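Long-range contact in sorbitol dehydrogenase (Gluconobacter oxydans, PDB 5ITG), which probably oxidises D-sorbitol to L-sorbose with NADP as electron acceptor, as a member of the mannitol dehydrogenase family: residues H193-R199 with F223-M227. Residues are numbered along the deposited sequence; the frame is centred on the assembly and turned at random.
Sequences HNGNVAR and FPNGM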
loop_
_atom_site.group_PDB
_atom_site.type_symbol
_atom_site.label_atom_id
_atom_site.label_comp_id
_atom_site.label_asym_id
_atom_site.label_seq_id
_atom_site.Cartn_x
_atom_site.Cartn_y
_atom_site.Cartn_z
ATOM N N HIS A 193 5.627 9.160 -1.507
ATOM C CA HIS A 193 5.369 10.314 -2.360
ATOM C C HIS A 193 4.876 9.826 -3.726
ATOM O O HIS A 193 5.459 10.136 -4.768
ATOM C CB HIS A 193 6.627 11.171 -2.495
ATOM C CG HIS A 193 7.062 11.792 -1.205
ATOM N ND1 HIS A 193 8.287 11.538 -0.630
ATOM C CD2 HIS A 193 6.416 12.631 -0.359
ATOM C CE1 HIS A 193 8.379 12.190 0.516
ATOM N NE2 HIS A 193 7.256 12.861 0.703
ATOM N N ASN A 194 3.781 9.072 -3.705
ATOM C CA ASN A 194 3.219 8.520 -4.933
ATOM C C ASN A 194 2.834 9.584 -5.957
ATOM O O ASN A 194 2.876 9.333 -7.158
ATOM C CB ASN A 194 2.017 7.603 -4.621
ATOM C CG ASN A 194 0.948 8.275 -3.761
ATOM O OD1 ASN A 194 1.037 9.458 -3.427
ATOM N ND2 ASN A 194 -0.077 7.508 -3.406
ATOM N N GLY A 195 2.468 10.770 -5.482
ATOM C CA GLY A 195 2.105 11.841 -6.391
ATOM C C GLY A 195 3.305 12.331 -7.177
ATOM O O GLY A 195 3.200 12.647 -8.373
ATOM N N ASN A 196 4.451 12.409 -6.510
ATOM C CA ASN A 196 5.671 12.849 -7.169
ATOM C C ASN A 196 6.064 11.825 -8.233
ATOM O O ASN A 196 6.582 12.185 -9.288
ATOM C CB ASN A 196 6.807 13.010 -6.157
ATOM C CG ASN A 196 6.569 14.158 -5.186
ATOM O OD1 ASN A 196 5.579 14.880 -5.284
ATOM N ND2 ASN A 196 7.488 14.332 -4.251
ATOM N N VAL A 197 5.820 10.550 -7.948
ATOM C CA VAL A 197 6.132 9.489 -8.903
ATOM C C VAL A 197 5.250 9.675 -10.136
ATOM O O VAL A 197 5.738 9.673 -11.267
ATOM C CB VAL A 197 5.868 8.091 -8.302
ATOM C CG1 VAL A 197 6.033 7.018 -9.378
ATOM C CG2 VAL A 197 6.838 7.838 -7.143
ATOM N N ALA A 198 3.951 9.835 -9.907
ATOM C CA ALA A 198 2.996 10.043 -10.984
ATOM C C ALA A 198 3.384 11.278 -11.815
ATOM O O ALA A 198 3.378 11.235 -13.049
ATOM C CB ALA A 198 1.602 10.218 -10.402
ATOM N N ARG A 199 3.731 12.369 -11.136
ATOM C CA ARG A 199 4.119 13.600 -11.816
ATOM C C ARG A 199 5.306 13.367 -12.752
ATOM O O ARG A 199 5.310 13.836 -13.894
ATOM C CB ARG A 199 4.459 14.689 -10.793
ATOM C CG ARG A 199 4.919 16.004 -11.414
ATOM C CD ARG A 199 5.023 17.110 -10.375
ATOM N NE ARG A 199 6.004 16.796 -9.344
ATOM C CZ ARG A 199 6.197 17.516 -8.241
ATOM N NH1 ARG A 199 5.470 18.604 -8.014
ATOM N NH2 ARG A 199 7.119 17.146 -7.364
ATOM N N PHE A 223 -0.841 16.721 -8.836
ATOM C CA PHE A 223 -0.436 15.342 -8.532
ATOM C C PHE A 223 -0.232 15.187 -7.018
ATOM O O PHE A 223 0.893 14.962 -6.552
ATOM C CB PHE A 223 0.879 14.996 -9.242
ATOM C CG PHE A 223 0.841 15.175 -10.738
ATOM C CD1 PHE A 223 0.979 16.438 -11.309
ATOM C CD2 PHE A 223 0.666 14.075 -11.576
ATOM C CE1 PHE A 223 0.943 16.605 -12.696
ATOM C CE2 PHE A 223 0.629 14.231 -12.963
ATOM C CZ PHE A 223 0.768 15.499 -13.524
ATOM N N PRO A 224 -1.321 15.271 -6.240
ATOM C CA PRO A 224 -1.203 15.148 -4.788
ATOM C C PRO A 224 -0.646 13.816 -4.339
ATOM O O PRO A 224 -0.909 12.780 -4.950
ATOM C CB PRO A 224 -2.637 15.357 -4.307
ATOM C CG PRO A 224 -3.436 14.708 -5.408
ATOM C CD PRO A 224 -2.738 15.246 -6.652
ATOM N N ASN A 225 0.136 13.857 -3.266
ATOM C CA ASN A 225 0.692 12.636 -2.689
ATOM C C ASN A 225 -0.333 12.151 -1.674
ATOM O O ASN A 225 -1.031 12.956 -1.042
ATOM C CB ASN A 225 1.996 12.920 -1.955
ATOM C CG ASN A 225 3.126 13.278 -2.885
ATOM O OD1 ASN A 225 3.578 12.457 -3.683
ATOM N ND2 ASN A 225 3.602 14.509 -2.779
ATOM N N GLY A 226 -0.421 10.842 -1.512
ATOM C CA GLY A 226 -1.351 10.296 -0.551
ATOM C C GLY A 226 -0.749 9.079 0.116
ATOM O O GLY A 226 0.062 8.368 -0.481
HETATM N N MSE A 227 -1.143 8.832 1.358
HETATM C CA MSE A 227 -0.640 7.672 2.072
HETATM C C MSE A 227 -1.847 6.754 2.214
HETATM O O MSE A 227 -2.884 7.166 2.727
HETATM C CB MSE A 227 -0.121 8.103 3.438
HETATM C CG MSE A 227 0.923 7.195 4.003
HETATM SE SE MSE A 227 0.504 6.911 5.818
HETATM C CE MSE A 227 -0.922 5.674 5.423
HETATM O O HOH W 1 3.525 15.818 -6.691
#
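N225 grips the first turn of helix 194-209, just after the N-cap residue H193: its OD1 accepts from the backbone N of N196 at 3.0 Å and, in a weak bond that is strongly bent at the hydrogen, from the backbone N of G195. The same amide donates through ND2 to N196 OD1 at 3.2 Å. The oxygen lies nearly in the N225 amide plane, but ND2 sits well above the carbonyl plane of N196, 59° out of it, the two amides being turned 74° apart. Replacing N225 by alanine is likely to leave the N-H groups of G195 and N196 without this acceptor, and N196 OD1 without one of its donors. A separate bond runs from the N-H of G226 to N194 OD1, 2.8 Å from N to OD1, in the carbonyl plane and on a lone pair. N194 reaches it with CG set between its own backbone N and carbonyl carbon (chi1 53°), while its ND2 is tied to D189 O. One water donates to both N196 OD1 and F223 O, joining helix and loop. G195 allows the close approach: its CA makes CH...O contacts with F223 O (3.4 Å) and P224 O, where a side chain would collide with both carbonyls. Apolar contact is concentrated at F223. R199 CA lies over one face of its ring, 3.8 Å from the centroid, as a CH-pi contact; R199 CB rests against CG of the ring, and A198 CB approaches CD2 at 4.1 Å. F223 also touches V185 and N194 touches S187, both on strand 184-187. A side-chain amide from the approaching loop takes the backbone N-H groups of a helix's first turn, within the Rossmann domain, and fastens the start of helix 194-209 to the loop entering strand 226-228.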